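PDB 3FZ0: nucleoside hydrolase, putative from Trypanosoma brucei, which belongs to the nucleoside hydrolase family, binds a calcium ion and is found in an assembly of four protein chains. Local coordinates for residues B[66-71]-B[100-105]; B[94-99]-B[246-251]; B[301-306]-B[331-336]. The protein carries 2 engineered substitutions. All blocks are in the same frame, centred on the assembly; numbering follows the deposited sequence.

Overall arrangement
Contacts 1 and 3 both reach the same mixed sheet, with centres about 36 Å apart. Contact 1 includes the outermost strand 66-68, and contact 3 lies on strand 296-306, next to the other outermost strand, 317-319. Both are partly buried. Contact 2 is a surface contact; its loop 94-99 runs directly into segment 100-105 of contact 1, and their centres are about 19 Å apart. Contact 3 is on the far side of the chain's centre, about 41 Å from contact 2 between centres. Chemistry follows place: contact 1 combines a stacked amide with one hydrogen bond, contact 2 is essentially apolar, and contact 3 has three hydrogen bonds, two from an asparagine amide and one from an arginine.

Contact 1: residues B[66-71]-B[100-105]. Engineered in segment 100-105: Gln100 (natural residue Lys).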
loop_
_atom_site.group_PDB
_atom_site.type_symbol
_atom_site.label_atom_id
_atom_site.label_comp_id
_atom_site.label_asym_id
_atom_site.label_seq_id
_atom_site.Cartn_x
_atom_site.Cartn_y
_atom_site.Cartn_z
ATOM N N PHE B 66 -14.728 11.672 33.881
ATOM C CA PHE B 66 -14.580 10.967 32.604
ATOM C C PHE B 66 -15.025 11.811 31.395
ATOM O O PHE B 66 -15.888 12.698 31.519
ATOM C CB PHE B 66 -15.185 9.553 32.616
ATOM C CG PHE B 66 -16.635 9.490 33.068
ATOM C CD1 PHE B 66 -17.632 9.168 32.164
ATOM C CD2 PHE B 66 -16.985 9.707 34.403
ATOM C CE1 PHE B 66 -18.941 9.087 32.566
ATOM C CE2 PHE B 66 -18.304 9.635 34.813
ATOM C CZ PHE B 66 -19.286 9.327 33.909
ATOM N N PHE B 67 -14.407 11.557 30.235
ATOM C CA PHE B 67 -14.498 12.488 29.119
ATOM C C PHE B 67 -14.752 11.807 27.781
ATOM O O PHE B 67 -14.193 10.710 27.529
ATOM C CB PHE B 67 -13.219 13.310 29.064
ATOM C CG PHE B 67 -12.926 14.045 30.351
ATOM C CD1 PHE B 67 -12.245 13.413 31.397
ATOM C CD2 PHE B 67 -13.335 15.365 30.513
ATOM C CE1 PHE B 67 -11.995 14.080 32.588
ATOM C CE2 PHE B 67 -13.075 16.059 31.712
ATOM C CZ PHE B 67 -12.407 15.407 32.746
ATOM N N ARG B 68 -15.608 12.430 26.949
ATOM C CA ARG B 68 -15.914 11.918 25.603
ATOM C C ARG B 68 -14.748 12.220 24.678
ATOM O O ARG B 68 -14.316 13.382 24.575
ATOM C CB ARG B 68 -17.215 12.529 25.043
ATOM C CG ARG B 68 -18.392 12.543 26.044
ATOM C CD ARG B 68 -19.668 13.267 25.548
ATOM N NE ARG B 68 -20.788 13.072 26.486
ATOM C CZ ARG B 68 -21.658 12.063 26.414
ATOM N NH1 ARG B 68 -21.557 11.164 25.440
ATOM N NH2 ARG B 68 -22.628 11.946 27.302
ATOM N N GLY B 69 -14.263 11.173 24.001
ATOM C CA GLY B 69 -13.187 11.287 23.034
ATOM C C GLY B 69 -13.658 11.071 21.599
ATOM O O GLY B 69 -14.811 11.353 21.270
ATOM N N ALA B 70 -12.752 10.592 20.748
ATOM C CA ALA B 70 -12.994 10.458 19.321
ATOM C C ALA B 70 -14.016 9.376 19.008
ATOM O O ALA B 70 -13.995 8.293 19.612
ATOM C CB ALA B 70 -11.692 10.153 18.611
ATOM N N GLU B 71 -14.900 9.665 18.060
ATOM C CA GLU B 71 -15.959 8.732 17.664
ATOM C C GLU B 71 -15.533 7.829 16.511
ATOM O O GLU B 71 -16.214 6.853 16.177
ATOM C CB GLU B 71 -17.249 9.494 17.327
ATOM C CG GLU B 71 -18.120 9.676 18.562
ATOM C CD GLU B 71 -19.111 10.800 18.446
ATOM O OE1 GLU B 71 -19.841 10.853 17.432
ATOM O OE2 GLU B 71 -19.168 11.644 19.374
ATOM N N GLN B 100 -26.315 8.693 36.817
ATOM C CA GLN B 100 -26.526 10.143 36.823
ATOM C C GLN B 100 -25.194 10.897 36.685
ATOM O O GLN B 100 -25.166 12.111 36.505
ATOM C CB GLN B 100 -27.261 10.557 38.095
ATOM C CG GLN B 100 -28.567 9.784 38.324
ATOM C CD GLN B 100 -29.709 10.353 37.493
ATOM O OE1 GLN B 100 -30.283 11.398 37.827
ATOM N NE2 GLN B 100 -30.038 9.679 36.399
ATOM N N ARG B 101 -24.088 10.162 36.737
ATOM C CA ARG B 101 -22.772 10.756 36.639
ATOM C C ARG B 101 -22.478 11.324 35.236
ATOM O O ARG B 101 -21.761 12.333 35.105
ATOM C CB ARG B 101 -21.709 9.744 37.064
ATOM C CG ARG B 101 -21.572 9.619 38.560
ATOM C CD ARG B 101 -20.596 8.562 38.994
ATOM N NE ARG B 101 -21.133 7.925 40.179
ATOM C CZ ARG B 101 -20.827 8.246 41.430
ATOM N NH1 ARG B 101 -19.930 9.175 41.683
ATOM N NH2 ARG B 101 -21.413 7.621 42.426
ATOM N N VAL B 102 -23.047 10.698 34.203
ATOM C CA VAL B 102 -22.741 11.055 32.810
ATOM C C VAL B 102 -22.990 12.536 32.524
ATOM O O VAL B 102 -22.075 13.222 32.062
ATOM C CB VAL B 102 -23.484 10.159 31.770
ATOM C CG1 VAL B 102 -23.230 10.648 30.362
ATOM C CG2 VAL B 102 -23.066 8.719 31.894
ATOM N N ALA B 103 -24.202 13.020 32.814
ATOM C CA ALA B 103 -24.597 14.429 32.547
ATOM C C ALA B 103 -23.774 15.466 33.300
ATOM O O ALA B 103 -23.659 16.599 32.849
ATOM C CB ALA B 103 -26.099 14.661 32.833
ATOM N N LEU B 104 -23.223 15.073 34.447
ATOM C CA LEU B 104 -22.415 15.968 35.271
ATOM C C LEU B 104 -21.030 16.212 34.702
ATOM O O LEU B 104 -20.380 17.143 35.128
ATOM C CB LEU B 104 -22.211 15.397 36.676
ATOM C CG LEU B 104 -23.346 15.107 37.645
ATOM C CD1 LEU B 104 -22.783 14.479 38.975
ATOM C CD2 LEU B 104 -24.145 16.366 37.894
ATOM N N GLN B 105 -20.560 15.352 33.806
ATOM C CA GLN B 105 -19.169 15.406 33.370
ATOM C C GLN B 105 -18.949 16.638 32.513
ATOM O O GLN B 105 -19.871 17.064 31.841
ATOM C CB GLN B 105 -18.786 14.137 32.612
ATOM C CG GLN B 105 -18.829 12.882 33.432
ATOM C CD GLN B 105 -18.278 13.050 34.857
ATOM O OE1 GLN B 105 -17.086 13.233 35.065
ATOM N NE2 GLN B 105 -19.160 12.949 35.838
#
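Arg101 meets the Phe66 ring with the root of its side chain: CB lies at the ring's edge, in its plane, 4.0 Å from Phe66 CZ. Past that point the chain leads away, and its guanidinium forms salt bridges with Asp58 and Asp63. At Val102, CG2 approaches Phe66 CE1 at 4.2 Å, an apolar touch in which the valine branch meets the ring crosswise. The element these residues belong to is a short helix with few and weak backbone bonds, 101-104, set beside strand 66-68, the outermost strand of the mixed sheet in this nucleoside hydrolase fold; Met50, Ile53 and Leu57 of helix 46-60 also pack on Phe66. Gln105 then crosses the ring. Its CG stands 3.6 Å from the Phe66 ring centroid in a CH-pi contact over the face, and a bend at chi2 (-41°) lays the amide flat on the ring, the two planes 9° apart. Phe66 N donates a hydrogen bond to Gln105 OE1 at 3.1 Å, from above the carbonyl plane. From the other end of the amide, Gln105 NE2 donates to Arg101 O at 2.8 Å; this bond is nearly straight (171°) and lies in the amide plane, and the two bonds together fix the rotation of the group over the ring.

Contact 2: residues B[94-99]-B[246-251]; sequences AGFPPS and IEKLFQ
The Phe96 ring points its CZ corner at helix 241-249. Leu249 N lies at the ring's edge, near its plane, 4.1 Å from Phe96 CZ, whereas Lys248 CB comes in obliquely, 3.8 Å from the same Phe96 CZ. Over one face is a neighbour in its own segment, Ala94, whose CB is 3.7 Å above the ring plane and offset toward the rim; Phe245 of the helix also stacks with this ring.

On the helix side Lys248 makes the larger part of the contact, through its aliphatic carbons. Its CB touches two adjoining partners, Phe96 CZ and Ala94 CB, the latter also at 3.8 Å. With CG beside the backbone N (chi1 -78°) and the rest of the chain extended, the lysine runs past Phe96 in the opposite direction, and Lys248 CD passes Phe96 CE2 at 3.8 Å. The ammonium end plays no part across the contact: NZ forms a salt bridge with Glu244 of the same helix. The chains approach closely, Ala94 CA and Lys248 CA being 5.7 Å apart.

Behind the contact, Leu249 packs on Ala20 of helix 17-27, next in sequence to the calcium ligand Asp19, and its side chain is about 11 Å from the ion. The geometry is that of plain loop-on-helix packing: an irregular loop that follows strand 66-68 lies across the last turn of helix 241-249, at the surface of the nucleoside hydrolase fold.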
loop_
_atom_site.group_PDB
_atom_site.type_symbol
_atom_site.label_atom_id
_atom_site.label_comp_id
_atom_site.label_asym_id
_atom_site.label_seq_id
_atom_site.Cartn_x
_atom_site.Cartn_y
_atom_site.Cartn_z
ATOM N N ALA B 94 -26.914 -6.070 30.851
ATOM C CA ALA B 94 -27.195 -6.625 32.177
ATOM C C ALA B 94 -28.286 -5.938 32.961
ATOM O O ALA B 94 -28.664 -6.433 34.018
ATOM C CB ALA B 94 -25.917 -6.660 33.015
ATOM N N GLY B 95 -28.783 -4.812 32.452
ATOM C CA GLY B 95 -29.804 -4.020 33.109
ATOM C C GLY B 95 -29.288 -3.283 34.329
ATOM O O GLY B 95 -30.043 -3.032 35.252
ATOM N N PHE B 96 -28.003 -2.918 34.331
ATOM C CA PHE B 96 -27.489 -1.978 35.339
ATOM C C PHE B 96 -28.317 -0.676 35.360
ATOM O O PHE B 96 -28.739 -0.176 34.299
ATOM C CB PHE B 96 -26.036 -1.622 35.088
ATOM C CG PHE B 96 -25.106 -2.790 35.124
ATOM C CD1 PHE B 96 -24.250 -3.047 34.049
ATOM C CD2 PHE B 96 -25.067 -3.630 36.235
ATOM C CE1 PHE B 96 -23.371 -4.131 34.073
ATOM C CE2 PHE B 96 -24.192 -4.711 36.279
ATOM C CZ PHE B 96 -23.338 -4.971 35.193
ATOM N N PRO B 97 -28.546 -0.107 36.557
ATOM C CA PRO B 97 -29.264 1.185 36.547
ATOM C C PRO B 97 -28.426 2.240 35.857
ATOM O O PRO B 97 -27.212 2.305 36.105
ATOM C CB PRO B 97 -29.416 1.531 38.030
ATOM C CG PRO B 97 -29.224 0.216 38.754
ATOM C CD PRO B 97 -28.199 -0.540 37.921
ATOM N N PRO B 98 -29.058 3.049 34.980
ATOM C CA PRO B 98 -28.369 4.133 34.287
ATOM C C PRO B 98 -27.764 5.085 35.305
ATOM O O PRO B 98 -28.323 5.261 36.372
ATOM C CB PRO B 98 -29.507 4.831 33.514
ATOM C CG PRO B 98 -30.518 3.754 33.307
ATOM C CD PRO B 98 -30.485 2.998 34.605
ATOM N N SER B 99 -26.635 5.679 34.958
ATOM C CA SER B 99 -25.858 6.514 35.855
ATOM C C SER B 99 -26.201 7.997 35.690
ATOM O O SER B 99 -26.309 8.509 34.557
ATOM C CB SER B 99 -24.371 6.310 35.549
ATOM O OG SER B 99 -23.553 7.114 36.368
ATOM N N ILE B 246 -19.405 -8.300 38.368
ATOM C CA ILE B 246 -18.565 -9.063 37.454
ATOM C C ILE B 246 -19.362 -10.199 36.820
ATOM O O ILE B 246 -19.311 -10.368 35.615
ATOM C CB ILE B 246 -17.208 -9.544 38.103
ATOM C CG1 ILE B 246 -16.355 -8.318 38.509
ATOM C CG2 ILE B 246 -16.427 -10.539 37.149
ATOM C CD1 ILE B 246 -15.101 -8.654 39.282
ATOM N N GLU B 247 -20.153 -10.925 37.599
ATOM C CA GLU B 247 -20.999 -11.979 37.004
ATOM C C GLU B 247 -21.925 -11.443 35.906
ATOM O O GLU B 247 -22.078 -12.089 34.862
ATOM C CB GLU B 247 -21.794 -12.796 38.043
ATOM C CG GLU B 247 -22.372 -14.068 37.483
ATOM C CD GLU B 247 -23.271 -14.840 38.457
ATOM O OE1 GLU B 247 -23.583 -15.998 38.151
ATOM O OE2 GLU B 247 -23.679 -14.313 39.524
ATOM N N LYS B 248 -22.523 -10.278 36.135
ATOM C CA LYS B 248 -23.442 -9.694 35.164
ATOM C C LYS B 248 -22.712 -9.154 33.932
ATOM O O LYS B 248 -23.196 -9.271 32.805
ATOM C CB LYS B 248 -24.270 -8.584 35.816
ATOM C CG LYS B 248 -25.441 -9.055 36.689
ATOM C CD LYS B 248 -26.048 -7.832 37.346
ATOM C CE LYS B 248 -27.069 -8.165 38.370
ATOM N NZ LYS B 248 -27.573 -6.896 38.938
ATOM N N LEU B 249 -21.544 -8.557 34.163
ATOM C CA LEU B 249 -20.715 -7.994 33.099
ATOM C C LEU B 249 -20.234 -9.025 32.083
ATOM O O LEU B 249 -20.167 -8.730 30.899
ATOM C CB LEU B 249 -19.512 -7.325 33.721
ATOM C CG LEU B 249 -18.549 -6.606 32.821
ATOM C CD1 LEU B 249 -19.162 -5.320 32.228
ATOM C CD2 LEU B 249 -17.323 -6.321 33.651
ATOM N N PHE B 250 -19.936 -10.236 32.558
ATOM C CA PHE B 250 -19.324 -11.294 31.747
ATOM C C PHE B 250 -20.339 -12.327 31.249
ATOM O O PHE B 250 -19.963 -13.284 30.583
ATOM C CB PHE B 250 -18.202 -12.004 32.549
ATOM C CG PHE B 250 -16.833 -11.412 32.348
ATOM C CD1 PHE B 250 -16.593 -10.070 32.598
ATOM C CD2 PHE B 250 -15.784 -12.218 31.890
ATOM C CE1 PHE B 250 -15.339 -9.521 32.402
ATOM C CE2 PHE B 250 -14.510 -11.684 31.666
ATOM C CZ PHE B 250 -14.283 -10.315 31.937
ATOM N N GLN B 251 -21.618 -12.143 31.572
ATOM C CA GLN B 251 -22.627 -13.190 31.295
ATOM C C GLN B 251 -22.766 -13.547 29.811
ATOM O O GLN B 251 -22.927 -14.721 29.465
ATOM C CB GLN B 251 -23.998 -12.888 31.940
ATOM C CG GLN B 251 -24.776 -11.693 31.363
ATOM C CD GLN B 251 -26.057 -11.380 32.139
ATOM O OE1 GLN B 251 -26.201 -10.315 32.739
ATOM N NE2 GLN B 251 -26.991 -12.319 32.133
#

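Contact 3: residues B[301-306]-B[331-336]; sequences LTYVTV and KGRWRN
Asn336 grips the backbone of Val304 at both ends of its amide. Val304 N donates to Asn336 OD1 at 3.0 Å, in the carbonyl plane and on a lone pair, while Asn336 ND2 donates to Val304 O at 3.1 Å, with the acceptor in the amide plane. Both bonds have the same angle at hydrogen, 164°. The side chain thus pairs with the N-H and C=O of one strand residue, much as a neighbouring backbone would; with CG between backbone N and carbonyl carbon (chi1 66°), the amide is brought over Val304.

Beside it, Arg333 covers one face of the Tyr303 ring and Trp334 O meets its edge. Arg333 CG stands 3.7 Å from the Tyr303 centroid in a CH-pi contact, and Arg333 CD comes within 3.4 Å of Tyr303 CD2; the guanidinium runs parallel to the ring plane but lies beyond the rim. Trp334 O is in the ring plane, 3.3 Å from Tyr303 CD1. Further along, Arg335 NH1 donates to Leu301 O at 2.9 Å, on a lone pair but with a bent angle of 142°, and Arg335 CB packs on Leu301 CG at 3.9 Å.

Outside this shell, Arg333 is anchored by a salt bridge to Asp320 and Arg335 by one to Glu325. Tyr303 OH is hydrogen-bonded to Gln195 OE1, and Met177 of the second subunit packs on both Tyr303 and Arg333. The loop itself leaves helix 325-330 through a Schellman motif with Gly332 as its C-prime residue, makes an inverse gamma turn centred on Arg335, and enters strand 337-343, which pairs antiparallel with strand 296-306.

Since Asn336 ND2 also donates to Leu194 O, the amide has two carbonyl acceptors for its nitrogen and an N-H facing its oxygen, which settles which way round it is turned.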
loop_
_atom_site.group_PDB
_atom_site.type_symbol
_atom_site.label_atom_id
_atom_site.label_comp_id
_atom_site.label_asym_id
_atom_site.label_seq_id
_atom_site.Cartn_x
_atom_site.Cartn_y
_atom_site.Cartn_z
ATOM N N LEU B 301 13.227 -5.354 24.076
ATOM C CA LEU B 301 13.306 -3.947 23.706
ATOM C C LEU B 301 13.903 -3.800 22.309
ATOM O O LEU B 301 15.051 -4.196 22.064
ATOM C CB LEU B 301 14.120 -3.176 24.757
ATOM C CG LEU B 301 14.455 -1.679 24.530
ATOM C CD1 LEU B 301 13.202 -0.830 24.274
ATOM C CD2 LEU B 301 15.293 -1.070 25.673
ATOM N N THR B 302 13.134 -3.229 21.387
ATOM C CA THR B 302 13.628 -3.046 20.011
ATOM C C THR B 302 12.830 -1.954 19.310
ATOM O O THR B 302 12.078 -1.247 19.976
ATOM C CB THR B 302 13.554 -4.363 19.209
ATOM O OG1 THR B 302 14.099 -4.157 17.903
ATOM C CG2 THR B 302 12.099 -4.845 19.106
ATOM N N TYR B 303 12.975 -1.844 17.983
ATOM C CA TYR B 303 12.163 -0.938 17.169
ATOM C C TYR B 303 10.877 -1.611 16.687
ATOM O O TYR B 303 10.916 -2.696 16.098
ATOM C CB TYR B 303 12.938 -0.437 15.956
ATOM C CG TYR B 303 12.117 0.467 15.063
ATOM C CD1 TYR B 303 11.877 1.817 15.421
ATOM C CD2 TYR B 303 11.586 -0.009 13.853
ATOM C CE1 TYR B 303 11.122 2.658 14.610
ATOM C CE2 TYR B 303 10.828 0.825 13.027
ATOM C CZ TYR B 303 10.598 2.153 13.420
ATOM O OH TYR B 303 9.857 2.978 12.609
ATOM N N VAL B 304 9.756 -0.941 16.945
ATOM C CA VAL B 304 8.441 -1.383 16.556
ATOM C C VAL B 304 7.701 -0.241 15.857
ATOM O O VAL B 304 7.842 0.941 16.223
ATOM C CB VAL B 304 7.664 -1.856 17.808
ATOM C CG1 VAL B 304 6.217 -2.205 17.500
ATOM C CG2 VAL B 304 8.376 -3.046 18.415
ATOM N N THR B 305 6.944 -0.599 14.820
ATOM C CA THR B 305 6.008 0.334 14.194
ATOM C C THR B 305 4.725 -0.370 13.744
ATOM O O THR B 305 4.617 -1.573 13.864
ATOM C CB THR B 305 6.674 1.157 13.072
ATOM O OG1 THR B 305 5.870 2.301 12.808
ATOM C CG2 THR B 305 6.845 0.371 11.800
ATOM N N VAL B 306 3.746 0.380 13.261
ATOM C CA VAL B 306 2.508 -0.201 12.712
ATOM C C VAL B 306 2.418 0.015 11.180
ATOM O O VAL B 306 2.650 1.117 10.686
ATOM C CB VAL B 306 1.278 0.419 13.411
ATOM C CG1 VAL B 306 -0.015 -0.263 12.938
ATOM C CG2 VAL B 306 1.425 0.336 14.954
ATOM N N LYS B 331 18.984 3.100 9.487
ATOM C CA LYS B 331 17.601 3.245 9.019
ATOM C C LYS B 331 16.773 4.296 9.771
ATOM O O LYS B 331 15.557 4.350 9.605
ATOM C CB LYS B 331 16.890 1.897 9.014
ATOM C CG LYS B 331 17.402 0.982 7.926
ATOM C CD LYS B 331 16.569 -0.278 7.761
ATOM C CE LYS B 331 17.048 -1.074 6.531
ATOM N NZ LYS B 331 16.810 -2.542 6.673
ATOM N N GLY B 332 17.405 5.135 10.591
ATOM C CA GLY B 332 16.641 6.051 11.424
ATOM C C GLY B 332 15.700 5.283 12.343
ATOM O O GLY B 332 14.627 5.773 12.716
ATOM N N ARG B 333 16.090 4.068 12.719
ATOM C CA ARG B 333 15.411 3.379 13.828
ATOM C C ARG B 333 16.148 3.601 15.141
ATOM O O ARG B 333 17.307 4.026 15.158
ATOM C CB ARG B 333 15.248 1.879 13.554
ATOM C CG ARG B 333 14.493 1.604 12.285
ATOM C CD ARG B 333 14.403 0.140 12.021
ATOM N NE ARG B 333 13.756 -0.141 10.754
ATOM C CZ ARG B 333 13.814 -1.317 10.152
ATOM N NH1 ARG B 333 14.478 -2.320 10.726
ATOM N NH2 ARG B 333 13.222 -1.489 8.968
ATOM N N TRP B 334 15.447 3.324 16.233
ATOM C CA TRP B 334 15.989 3.350 17.595
ATOM C C TRP B 334 15.111 2.411 18.403
ATOM O O TRP B 334 14.048 2.016 17.922
ATOM C CB TRP B 334 16.006 4.770 18.161
ATOM C CG TRP B 334 14.695 5.273 18.669
ATOM C CD1 TRP B 334 14.315 5.358 19.969
ATOM C CD2 TRP B 334 13.587 5.780 17.893
ATOM N NE1 TRP B 334 13.049 5.874 20.063
ATOM C CE2 TRP B 334 12.574 6.145 18.810
ATOM C CE3 TRP B 334 13.360 5.974 16.514
ATOM C CZ2 TRP B 334 11.350 6.687 18.409
ATOM C CZ3 TRP B 334 12.126 6.530 16.109
ATOM C CH2 TRP B 334 11.143 6.873 17.062
ATOM N N ARG B 335 15.549 2.018 19.597
ATOM C CA ARG B 335 14.761 1.087 20.425
ATOM C C ARG B 335 13.636 1.828 21.146
ATOM O O ARG B 335 13.800 2.307 22.287
ATOM C CB ARG B 335 15.657 0.347 21.415
ATOM C CG ARG B 335 16.490 -0.675 20.774
ATOM C CD ARG B 335 17.380 -1.454 21.714
ATOM N NE ARG B 335 18.477 -2.035 20.924
ATOM C CZ ARG B 335 18.392 -3.151 20.199
ATOM N NH1 ARG B 335 17.252 -3.852 20.178
ATOM N NH2 ARG B 335 19.456 -3.578 19.502
ATOM N N ASN B 336 12.493 1.918 20.473
ATOM C CA ASN B 336 11.383 2.736 20.935
ATOM C C ASN B 336 10.296 1.992 21.657
ATOM O O ASN B 336 9.369 2.626 22.160
ATOM C CB ASN B 336 10.747 3.478 19.759
ATOM C CG ASN B 336 10.067 2.539 18.763
ATOM O OD1 ASN B 336 10.378 1.361 18.691
ATOM N ND2 ASN B 336 9.159 3.081 17.966
#